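Local structure of uncharacterized HTH-type transcriptional regulator YydK (3BWG) at residues D89-N94 with R128-N133; G134-Y139 with S222-Q227; L180-L185 with P200-E205. The protein probably binds DNA and regulates transcription, as a GntR-type regulator that joins a helix-turn-helix DNA-binding region to a UTRA domain. All coordinates share one frame; numbering follows the deposited sequence.

In the fold
All three contacts involve the six-stranded antiparallel sheet of the UTRA domain. Contact 1 lies at the surface, where the loop before strand 95-105 is held to strand 123-132 by charge, one weak backbone bond and a small apolar contact. Contact 2 is buried and pairs strand 135-145 with strand 215-224 through the backbone and an asparagine side chain. Contact 3, partly buried, joins strands 200-210 and 173-184 by a backbone ladder, with polar and aromatic side chains on one face and apolar ones on the other, and also meets the second subunit. Contacts 1 and 2 touch where Arg130 bonds to Leu137 and Cys138; contacts 2 and 3 touch where Tyr223 N bonds to Leu202 O.

Contact 1 (D89-N94 with R128-N133); sequences DLEDFN and RVRYIN
A bend at chi3 (70°) in Arg130 and another at chi2 (-52°) in Glu91 bring a guanidinium and a carboxylate together end-on, with their planes only 20° apart. Arg130 NH1 and NH2 both point at Glu91 OE1, NH1 at 3.0 Å, while NH2 also reaches OE2 of the same carboxylate at 3.3 Å. The carboxylate is met on its syn side and lies near the guanidinium plane, so three hydrogen bonds within one salt bridge limit the rotation of both groups. Arginine suits this place because its flat end offers several N-H groups: Arg130 NE is left to bond to Ser97 OG. Arg128 NH2 sits above one face of the Arg130 guanidinium and donates to a water that bonds weakly to Glu91 OE1. Arg128 NE has its own salt bridge to Glu140, and the two carboxylates would probably offset the closeness of the arginines. Farther along, Phe93 CB packs on Ile132 CG2 at 3.8 Å, and Asn133 N gives a weak backbone bond to Asn94 O (3.3 Å). The loop is thus fastened at Glu91 and Asn94 to strand 123-132 and the turn after it, between strands 95-105 and 135-145, while Leu90 and Phe93 also touch Ile78 of strand 78-79.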
loop_
_atom_site.group_PDB
_atom_site.type_symbol
_atom_site.label_atom_id
_atom_site.label_comp_id
_atom_site.label_asym_id
_atom_site.label_seq_id
_atom_site.Cartn_x
_atom_site.Cartn_y
_atom_site.Cartn_z
ATOM N N ASP B 89 8.280 -7.991 -4.781
ATOM C CA ASP B 89 8.384 -9.317 -4.182
ATOM C C ASP B 89 7.963 -10.392 -5.180
ATOM O O ASP B 89 8.773 -11.263 -5.542
ATOM C CB ASP B 89 7.532 -9.414 -2.911
ATOM C CG ASP B 89 8.326 -9.134 -1.643
ATOM O OD1 ASP B 89 7.728 -8.650 -0.654
ATOM O OD2 ASP B 89 9.545 -9.418 -1.617
ATOM N N LEU B 90 6.703 -10.292 -5.624
ATOM C CA LEU B 90 6.015 -11.278 -6.479
ATOM C C LEU B 90 6.945 -12.053 -7.412
ATOM O O LEU B 90 7.219 -13.242 -7.182
ATOM C CB LEU B 90 4.931 -10.584 -7.318
ATOM C CG LEU B 90 3.471 -11.042 -7.223
ATOM C CD1 LEU B 90 2.568 -10.036 -7.989
ATOM C CD2 LEU B 90 3.238 -12.499 -7.670
ATOM N N GLU B 91 7.446 -11.361 -8.438
ATOM C CA GLU B 91 8.207 -11.994 -9.518
ATOM C C GLU B 91 9.500 -12.694 -9.085
ATOM O O GLU B 91 9.991 -13.579 -9.797
ATOM C CB GLU B 91 8.454 -10.995 -10.660
ATOM C CG GLU B 91 7.167 -10.568 -11.408
ATOM C CD GLU B 91 6.292 -11.754 -11.895
ATOM O OE1 GLU B 91 5.051 -11.597 -11.914
ATOM O OE2 GLU B 91 6.834 -12.832 -12.250
ATOM N N ASP B 92 10.030 -12.323 -7.917
ATOM C CA ASP B 92 11.287 -12.928 -7.410
ATOM C C ASP B 92 11.139 -13.996 -6.293
ATOM O O ASP B 92 12.148 -14.591 -5.849
ATOM C CB ASP B 92 12.360 -11.866 -7.066
ATOM C CG ASP B 92 11.818 -10.439 -7.076
ATOM O OD1 ASP B 92 11.791 -9.825 -8.170
ATOM O OD2 ASP B 92 11.442 -9.932 -5.991
ATOM N N PHE B 93 9.886 -14.212 -5.846
ATOM C CA PHE B 93 9.462 -15.491 -5.252
ATOM C C PHE B 93 9.632 -16.509 -6.388
ATOM O O PHE B 93 9.818 -16.124 -7.561
ATOM C CB PHE B 93 7.979 -15.466 -4.813
ATOM C CG PHE B 93 7.738 -14.931 -3.411
ATOM C CD1 PHE B 93 7.702 -15.796 -2.314
ATOM C CD2 PHE B 93 7.520 -13.563 -3.190
ATOM C CE1 PHE B 93 7.469 -15.309 -1.014
ATOM C CE2 PHE B 93 7.303 -13.070 -1.891
ATOM C CZ PHE B 93 7.274 -13.947 -0.804
ATOM N N ASN B 94 9.568 -17.801 -6.080
ATOM C CA ASN B 94 9.701 -18.762 -7.170
ATOM C C ASN B 94 8.361 -19.033 -7.838
ATOM O O ASN B 94 7.741 -20.076 -7.638
ATOM C CB ASN B 94 10.432 -20.040 -6.752
ATOM C CG ASN B 94 11.226 -20.643 -7.901
ATOM O OD1 ASN B 94 10.660 -21.251 -8.820
ATOM N ND2 ASN B 94 12.543 -20.456 -7.870
ATOM N N ARG B 128 -4.661 -17.144 -16.351
ATOM C CA ARG B 128 -3.582 -17.990 -15.869
ATOM C C ARG B 128 -3.676 -18.291 -14.374
ATOM O O ARG B 128 -4.236 -17.509 -13.572
ATOM C CB ARG B 128 -2.204 -17.419 -16.271
ATOM C CG ARG B 128 -1.702 -16.229 -15.483
ATOM C CD ARG B 128 -0.451 -15.627 -16.089
ATOM N NE ARG B 128 -0.213 -14.332 -15.449
ATOM C CZ ARG B 128 0.943 -13.681 -15.411
ATOM N NH1 ARG B 128 2.025 -14.182 -15.997
ATOM N NH2 ARG B 128 1.001 -12.518 -14.778
ATOM N N VAL B 129 -3.180 -19.459 -14.014
ATOM C CA VAL B 129 -3.033 -19.813 -12.619
ATOM C C VAL B 129 -1.565 -19.660 -12.361
ATOM O O VAL B 129 -0.716 -20.064 -13.190
ATOM C CB VAL B 129 -3.518 -21.260 -12.312
ATOM C CG1 VAL B 129 -3.357 -21.640 -10.793
ATOM C CG2 VAL B 129 -4.978 -21.435 -12.768
ATOM N N ARG B 130 -1.253 -19.037 -11.234
ATOM C CA ARG B 130 0.142 -18.862 -10.849
ATOM C C ARG B 130 0.472 -19.675 -9.594
ATOM O O ARG B 130 -0.420 -19.960 -8.803
ATOM C CB ARG B 130 0.488 -17.379 -10.722
ATOM C CG ARG B 130 -0.129 -16.511 -11.823
ATOM C CD ARG B 130 0.518 -15.123 -11.838
ATOM N NE ARG B 130 1.911 -15.250 -12.329
ATOM C CZ ARG B 130 2.837 -14.304 -12.195
ATOM N NH1 ARG B 130 2.521 -13.149 -11.598
ATOM N NH2 ARG B 130 4.069 -14.496 -12.686
ATOM N N TYR B 131 1.742 -20.086 -9.457
ATOM C CA TYR B 131 2.205 -20.976 -8.376
ATOM C C TYR B 131 3.462 -20.444 -7.666
ATOM O O TYR B 131 4.371 -19.899 -8.304
ATOM C CB TYR B 131 2.528 -22.381 -8.896
ATOM C CG TYR B 131 1.401 -23.089 -9.593
ATOM C CD1 TYR B 131 0.760 -24.192 -9.013
ATOM C CD2 TYR B 131 0.991 -22.677 -10.861
ATOM C CE1 TYR B 131 -0.313 -24.858 -9.694
ATOM C CE2 TYR B 131 -0.039 -23.310 -11.537
ATOM C CZ TYR B 131 -0.699 -24.371 -10.966
ATOM O OH TYR B 131 -1.727 -24.927 -11.704
ATOM N N ILE B 132 3.511 -20.595 -6.347
ATOM C CA ILE B 132 4.717 -20.268 -5.580
ATOM C C ILE B 132 5.146 -21.523 -4.917
ATOM O O ILE B 132 4.398 -22.103 -4.120
ATOM C CB ILE B 132 4.537 -19.103 -4.533
ATOM C CG1 ILE B 132 3.098 -19.008 -3.967
ATOM C CG2 ILE B 132 4.960 -17.789 -5.145
ATOM C CD1 ILE B 132 2.850 -19.799 -2.683
ATOM N N ASN B 133 6.325 -21.995 -5.317
ATOM C CA ASN B 133 6.882 -23.264 -4.843
ATOM C C ASN B 133 5.919 -24.435 -4.898
ATOM O O ASN B 133 5.650 -25.065 -3.875
ATOM C CB ASN B 133 7.463 -23.096 -3.431
ATOM C CG ASN B 133 8.825 -22.407 -3.448
ATOM O OD1 ASN B 133 9.839 -23.013 -3.843
ATOM N ND2 ASN B 133 8.856 -21.133 -3.045
HETATM O O HOH W 1 3.555 -11.119 -14.836
#

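Contact 2 (G134-Y139 with S222-Q227); sequences GQTLCY and SYNYEQ. With EDO (1,2-ethanediol), chain I; EDO (1,2-ethanediol), chain H.
Asn224 reaches across to Thr136 with CB and the ND2 end of its amide. Its CB lies 3.4 Å from Thr136 O, and CG, carried opposite the backbone N (chi1 179°), continues toward the same residue. At the tip the two ends of the amide part company. Asn224 ND2 donates to Thr136 OG1 at 2.9 Å, nearly in the amide plane, and more weakly to Thr136 O, whereas OD1 turns back to accept from Glu226 N at 2.8 Å. An asparagine suits this place because one flat group both donates across the strands and accepts from its own turn. Thr136 OG1 is also hydrogen-bonded to Leu193 O. Beside the amide, Asn224 N bonds to Leu137 O, and Tyr139 and Ser222 exchange two backbone bonds. Between them Cys138 and Tyr223 form a non-hydrogen-bonded pair, with SG in an oblique sulfur-aromatic contact. Cysteine, small and only weakly polar, lets Cys138 CB come within 3.6 Å of Tyr223 CD1. The arrangement is that of an antiparallel strand pair closed by an Asx turn and a type I turn, both starting at Asn224; on the other edge of strand 135-145, Leu137 and Cys138 both face Arg130 of strand 123-132 in a classic beta bulge.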
loop_
_atom_site.group_PDB
_atom_site.type_symbol
_atom_site.label_atom_id
_atom_site.label_comp_id
_atom_site.label_asym_id
_atom_site.label_seq_id
_atom_site.Cartn_x
_atom_site.Cartn_y
_atom_site.Cartn_z
ATOM N N GLY B 134 5.382 -24.703 -6.091
ATOM C CA GLY B 134 4.569 -25.910 -6.327
ATOM C C GLY B 134 3.134 -25.840 -5.806
ATOM O O GLY B 134 2.335 -26.760 -6.027
ATOM N N GLN B 135 2.800 -24.753 -5.118
ATOM C CA GLN B 135 1.461 -24.565 -4.595
ATOM C C GLN B 135 0.814 -23.388 -5.347
ATOM O O GLN B 135 1.520 -22.491 -5.857
ATOM C CB GLN B 135 1.538 -24.341 -3.088
ATOM C CG GLN B 135 2.256 -25.483 -2.315
ATOM C CD GLN B 135 1.414 -26.758 -2.212
ATOM O OE1 GLN B 135 0.181 -26.712 -2.247
ATOM N NE2 GLN B 135 2.078 -27.905 -2.082
ATOM N N THR B 136 -0.509 -23.414 -5.478
ATOM C CA THR B 136 -1.229 -22.317 -6.140
ATOM C C THR B 136 -1.148 -21.008 -5.350
ATOM O O THR B 136 -1.347 -20.983 -4.119
ATOM C CB THR B 136 -2.700 -22.655 -6.395
ATOM O OG1 THR B 136 -3.317 -22.956 -5.143
ATOM C CG2 THR B 136 -2.810 -23.846 -7.305
ATOM N N LEU B 137 -0.863 -19.925 -6.088
ATOM C CA LEU B 137 -0.832 -18.566 -5.556
ATOM C C LEU B 137 -2.140 -17.803 -5.876
ATOM O O LEU B 137 -2.750 -17.145 -5.008
ATOM C CB LEU B 137 0.386 -17.814 -6.126
ATOM C CG LEU B 137 0.453 -16.319 -5.748
ATOM C CD1 LEU B 137 0.543 -16.113 -4.229
ATOM C CD2 LEU B 137 1.560 -15.551 -6.434
ATOM N N CYS B 138 -2.549 -17.873 -7.136
ATOM C CA CYS B 138 -3.666 -17.096 -7.609
ATOM C C CYS B 138 -4.188 -17.598 -8.936
ATOM O O CYS B 138 -3.555 -18.412 -9.599
ATOM C CB CYS B 138 -3.298 -15.605 -7.731
ATOM S SG CYS B 138 -2.023 -15.228 -8.980
ATOM N N TYR B 139 -5.360 -17.085 -9.276
ATOM C CA TYR B 139 -6.030 -17.308 -10.504
ATOM C C TYR B 139 -6.265 -15.873 -10.991
ATOM O O TYR B 139 -6.801 -15.040 -10.247
ATOM C CB TYR B 139 -7.366 -18.053 -10.230
ATOM C CG TYR B 139 -8.339 -17.999 -11.393
ATOM C CD1 TYR B 139 -7.971 -18.497 -12.652
ATOM C CD2 TYR B 139 -9.601 -17.442 -11.253
ATOM C CE1 TYR B 139 -8.822 -18.413 -13.743
ATOM C CE2 TYR B 139 -10.487 -17.373 -12.342
ATOM C CZ TYR B 139 -10.083 -17.872 -13.590
ATOM O OH TYR B 139 -10.926 -17.827 -14.696
ATOM N N SER B 222 -7.772 -13.551 -7.885
ATOM C CA SER B 222 -8.168 -14.184 -6.646
ATOM C C SER B 222 -6.980 -14.986 -6.123
ATOM O O SER B 222 -6.476 -15.858 -6.822
ATOM C CB SER B 222 -9.361 -15.125 -6.893
ATOM O OG SER B 222 -10.487 -14.371 -7.284
ATOM N N TYR B 223 -6.574 -14.712 -4.888
ATOM C CA TYR B 223 -5.485 -15.429 -4.266
ATOM C C TYR B 223 -5.913 -16.615 -3.390
ATOM O O TYR B 223 -7.010 -16.617 -2.795
ATOM C CB TYR B 223 -4.619 -14.445 -3.460
ATOM C CG TYR B 223 -3.922 -13.392 -4.324
ATOM C CD1 TYR B 223 -2.655 -13.636 -4.829
ATOM C CD2 TYR B 223 -4.530 -12.158 -4.618
ATOM C CE1 TYR B 223 -1.997 -12.682 -5.647
ATOM C CE2 TYR B 223 -3.881 -11.178 -5.425
ATOM C CZ TYR B 223 -2.596 -11.457 -5.914
ATOM O OH TYR B 223 -1.904 -10.561 -6.713
ATOM N N ASN B 224 -5.025 -17.601 -3.295
ATOM C CA ASN B 224 -5.154 -18.681 -2.329
ATOM C C ASN B 224 -4.851 -18.180 -0.905
ATOM O O ASN B 224 -3.688 -17.875 -0.586
ATOM C CB ASN B 224 -4.188 -19.801 -2.768
ATOM C CG ASN B 224 -4.182 -20.994 -1.863
ATOM O OD1 ASN B 224 -4.540 -20.923 -0.674
ATOM N ND2 ASN B 224 -3.740 -22.121 -2.415
ATOM N N TYR B 225 -5.885 -18.092 -0.055
ATOM C CA TYR B 225 -5.744 -17.591 1.312
ATOM C C TYR B 225 -4.742 -18.371 2.179
ATOM O O TYR B 225 -4.224 -17.840 3.162
ATOM C CB TYR B 225 -7.121 -17.494 2.017
ATOM C CG TYR B 225 -7.637 -18.787 2.592
ATOM C CD1 TYR B 225 -7.562 -19.035 3.951
ATOM C CD2 TYR B 225 -8.197 -19.761 1.771
ATOM C CE1 TYR B 225 -8.034 -20.239 4.505
ATOM C CE2 TYR B 225 -8.669 -20.989 2.296
ATOM C CZ TYR B 225 -8.590 -21.199 3.663
ATOM O OH TYR B 225 -9.066 -22.355 4.195
ATOM N N GLU B 226 -4.449 -19.608 1.800
ATOM C CA GLU B 226 -3.496 -20.418 2.566
ATOM C C GLU B 226 -2.053 -20.251 2.124
ATOM O O GLU B 226 -1.171 -20.809 2.757
ATOM C CB GLU B 226 -3.797 -21.936 2.466
ATOM C CG GLU B 226 -5.203 -22.352 2.580
ATOM C CD GLU B 226 -5.302 -23.873 2.811
ATOM O OE1 GLU B 226 -4.845 -24.673 1.945
ATOM O OE2 GLU B 226 -5.804 -24.243 3.892
ATOM N N GLN B 227 -1.813 -19.557 1.012
ATOM C CA GLN B 227 -0.459 -19.533 0.416
ATOM C C GLN B 227 0.020 -18.084 0.164
ATOM O O GLN B 227 1.030 -17.857 -0.520
ATOM C CB GLN B 227 -0.401 -20.332 -0.895
ATOM C CG GLN B 227 -0.820 -21.804 -0.826
ATOM C CD GLN B 227 0.188 -22.649 -0.077
ATOM O OE1 GLN B 227 1.345 -22.289 0.007
ATOM N NE2 GLN B 227 -0.262 -23.770 0.494
HETATM C C1 EDO I . -5.372 -14.474 0.753
HETATM O O1 EDO I . -4.132 -13.865 0.554
HETATM C C2 EDO I . -5.957 -14.609 -0.625
HETATM O O2 EDO I . -7.223 -15.159 -0.406
HETATM C C1 EDO H . -9.989 -13.533 -10.817
HETATM O O1 EDO H . -10.840 -14.237 -9.919
HETATM C C2 EDO H . -10.363 -13.957 -12.217
HETATM O O2 EDO H . -11.611 -13.323 -12.528
#

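Contact 3 (L180-L185 with P200-E205); sequences LHVGQL and PKLYIE. With EDO (1,2-ethanediol), chain I.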
loop_
_atom_site.group_PDB
_atom_site.type_symbol
_atom_site.label_atom_id
_atom_site.label_comp_id
_atom_site.label_asym_id
_atom_site.label_seq_id
_atom_site.Cartn_x
_atom_site.Cartn_y
_atom_site.Cartn_z
ATOM N N LEU B 180 -9.463 -3.790 -3.444
ATOM C CA LEU B 180 -9.405 -5.042 -2.662
ATOM C C LEU B 180 -10.757 -5.407 -2.091
ATOM O O LEU B 180 -11.435 -4.565 -1.509
ATOM C CB LEU B 180 -8.390 -4.909 -1.516
ATOM C CG LEU B 180 -6.884 -5.022 -1.785
ATOM C CD1 LEU B 180 -6.289 -3.817 -2.502
ATOM C CD2 LEU B 180 -6.173 -5.196 -0.481
ATOM N N HIS B 181 -11.135 -6.674 -2.261
ATOM C CA HIS B 181 -12.415 -7.205 -1.825
ATOM C C HIS B 181 -12.114 -8.531 -1.136
ATOM O O HIS B 181 -11.194 -9.238 -1.525
ATOM C CB HIS B 181 -13.390 -7.423 -3.013
ATOM C CG HIS B 181 -13.488 -6.258 -3.962
ATOM N ND1 HIS B 181 -12.650 -6.118 -5.054
ATOM C CD2 HIS B 181 -14.341 -5.201 -4.011
ATOM C CE1 HIS B 181 -12.955 -5.007 -5.712
ATOM N NE2 HIS B 181 -13.969 -4.426 -5.094
ATOM N N VAL B 182 -12.857 -8.834 -0.091
ATOM C CA VAL B 182 -12.831 -10.176 0.509
ATOM C C VAL B 182 -14.142 -10.876 0.262
ATOM O O VAL B 182 -15.194 -10.284 0.443
ATOM C CB VAL B 182 -12.457 -10.168 1.998
ATOM C CG1 VAL B 182 -12.675 -11.545 2.623
ATOM C CG2 VAL B 182 -10.973 -9.787 2.138
ATOM N N GLY B 183 -14.061 -12.127 -0.200
ATOM C CA GLY B 183 -15.207 -12.870 -0.654
ATOM C C GLY B 183 -15.017 -14.359 -0.405
ATOM O O GLY B 183 -14.054 -14.770 0.264
ATOM N N GLN B 184 -15.972 -15.144 -0.915
ATOM C CA GLN B 184 -15.913 -16.593 -0.898
ATOM C C GLN B 184 -15.543 -17.077 -2.293
ATOM O O GLN B 184 -16.028 -16.537 -3.306
ATOM C CB GLN B 184 -17.253 -17.189 -0.448
ATOM C CG GLN B 184 -17.563 -16.988 1.015
ATOM C CD GLN B 184 -18.883 -17.605 1.438
ATOM O OE1 GLN B 184 -18.903 -18.649 2.073
ATOM N NE2 GLN B 184 -19.982 -16.970 1.088
ATOM N N LEU B 185 -14.661 -18.078 -2.357
ATOM C CA LEU B 185 -14.352 -18.725 -3.622
ATOM C C LEU B 185 -15.572 -19.395 -4.240
ATOM O O LEU B 185 -16.374 -20.009 -3.551
ATOM C CB LEU B 185 -13.269 -19.776 -3.449
ATOM C CG LEU B 185 -11.874 -19.346 -3.046
ATOM C CD1 LEU B 185 -11.175 -20.560 -2.480
ATOM C CD2 LEU B 185 -11.119 -18.772 -4.239
ATOM N N PRO B 200 -12.527 -18.556 1.929
ATOM C CA PRO B 200 -12.187 -17.137 1.752
ATOM C C PRO B 200 -11.213 -16.883 0.615
ATOM O O PRO B 200 -10.336 -17.726 0.321
ATOM C CB PRO B 200 -11.509 -16.762 3.071
ATOM C CG PRO B 200 -11.798 -17.876 4.006
ATOM C CD PRO B 200 -11.957 -19.093 3.176
ATOM N N LYS B 201 -11.349 -15.719 -0.014
ATOM C CA LYS B 201 -10.328 -15.234 -0.974
ATOM C C LYS B 201 -10.180 -13.720 -0.865
ATOM O O LYS B 201 -11.138 -12.999 -0.543
ATOM C CB LYS B 201 -10.707 -15.575 -2.426
ATOM C CG LYS B 201 -12.093 -15.059 -2.760
ATOM C CD LYS B 201 -12.339 -14.873 -4.212
ATOM C CE LYS B 201 -13.581 -14.040 -4.375
ATOM N NZ LYS B 201 -14.351 -14.508 -5.523
ATOM N N LEU B 202 -8.968 -13.268 -1.124
ATOM C CA LEU B 202 -8.708 -11.887 -1.436
ATOM C C LEU B 202 -8.793 -11.741 -2.948
ATOM O O LEU B 202 -8.188 -12.509 -3.714
ATOM C CB LEU B 202 -7.331 -11.471 -0.949
ATOM C CG LEU B 202 -6.899 -10.009 -1.098
ATOM C CD1 LEU B 202 -7.843 -8.955 -0.415
ATOM C CD2 LEU B 202 -5.390 -9.877 -0.683
ATOM N N TYR B 203 -9.613 -10.784 -3.343
ATOM C CA TYR B 203 -9.907 -10.538 -4.717
ATOM C C TYR B 203 -9.508 -9.101 -5.041
ATOM O O TYR B 203 -10.061 -8.151 -4.506
ATOM C CB TYR B 203 -11.408 -10.783 -4.978
ATOM C CG TYR B 203 -11.818 -10.298 -6.340
ATOM C CD1 TYR B 203 -11.211 -10.836 -7.479
ATOM C CD2 TYR B 203 -12.759 -9.275 -6.505
ATOM C CE1 TYR B 203 -11.523 -10.374 -8.757
ATOM C CE2 TYR B 203 -13.100 -8.816 -7.797
ATOM C CZ TYR B 203 -12.470 -9.391 -8.909
ATOM O OH TYR B 203 -12.751 -9.024 -10.209
ATOM N N ILE B 204 -8.520 -8.943 -5.903
ATOM C CA ILE B 204 -7.981 -7.604 -6.212
ATOM C C ILE B 204 -8.154 -7.300 -7.673
ATOM O O ILE B 204 -7.809 -8.152 -8.520
ATOM C CB ILE B 204 -6.443 -7.526 -5.873
ATOM C CG1 ILE B 204 -6.190 -8.010 -4.436
ATOM C CG2 ILE B 204 -5.818 -6.076 -6.193
ATOM C CD1 ILE B 204 -4.781 -7.893 -3.997
ATOM N N GLU B 205 -8.694 -6.105 -7.955
ATOM C CA GLU B 205 -8.631 -5.477 -9.271
ATOM C C GLU B 205 -7.602 -4.381 -9.331
ATOM O O GLU B 205 -7.614 -3.451 -8.490
ATOM C CB GLU B 205 -9.980 -4.905 -9.660
ATOM C CG GLU B 205 -11.040 -5.962 -9.766
ATOM C CD GLU B 205 -12.402 -5.338 -9.702
ATOM O OE1 GLU B 205 -12.911 -5.082 -8.589
ATOM O OE2 GLU B 205 -12.946 -5.029 -10.774
HETATM C C1 EDO I . -5.372 -14.474 0.753
HETATM O O1 EDO I . -4.132 -13.865 0.554
HETATM C C2 EDO I . -5.957 -14.609 -0.625
HETATM O O2 EDO I . -7.223 -15.159 -0.406
#
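His181 lies alongside Tyr203, the two side chains pointing the same way, so that His181 ND1 comes 3.5 Å from Tyr203 CD2. The ring planes are 32° apart and the centroids 5.4 Å, an oblique pairing. Chi1 of -47° places the imidazole beside its own backbone N, and chi2 near 90° turns ND1 toward Tyr203 O, which it meets near the ring plane in a weak hydrogen bond. Its other nitrogen, NE2, bonds to Tyr77 OH of the second subunit, so histidine suits a place where one ring must serve both its own sheet and a neighbouring chain. The Tyr203 hydroxyl is hydrogen-bonded to Lys220 NZ.

Two further residues share this face. Glycine suits position 183 because it leaves room for the aliphatic part of Lys201, which passes close to its backbone, with Lys201 CG 3.6 Å from Gly183 O. The long lysine chain then carries NZ to a salt bridge with Glu189 and a weak bond to Gln184 O, while Leu185 CD2 packs against Lys201 CB at 3.7 Å.

The side chains on the other face, Leu180, Val182, Leu202 and Ile204, are apolar. Leu202 CD1 lies 4.1 Å from both Leu180 CD2 and Val182 CG2, and Leu180 runs side by side with Ile204; branched side chains suit such close filling. Leu202 and Val182 also pack against Val182 and Leu202 of the second subunit.

Leu202 N donates to O2 of a 1,2-ethanediol, probably from the crystallisation liquor, at 2.7 Å; Tyr223 O and Ser228 OG bond to it too.

Paired backbone bonds join His181 to Tyr203 and Gly183 to Lys201, such as Tyr203 N to His181 O at 2.9 Å. This is a regular antiparallel ladder, and because Leu180 pairs with a strand of the second subunit, it belongs to a beta sheet that continues across the dimer interface.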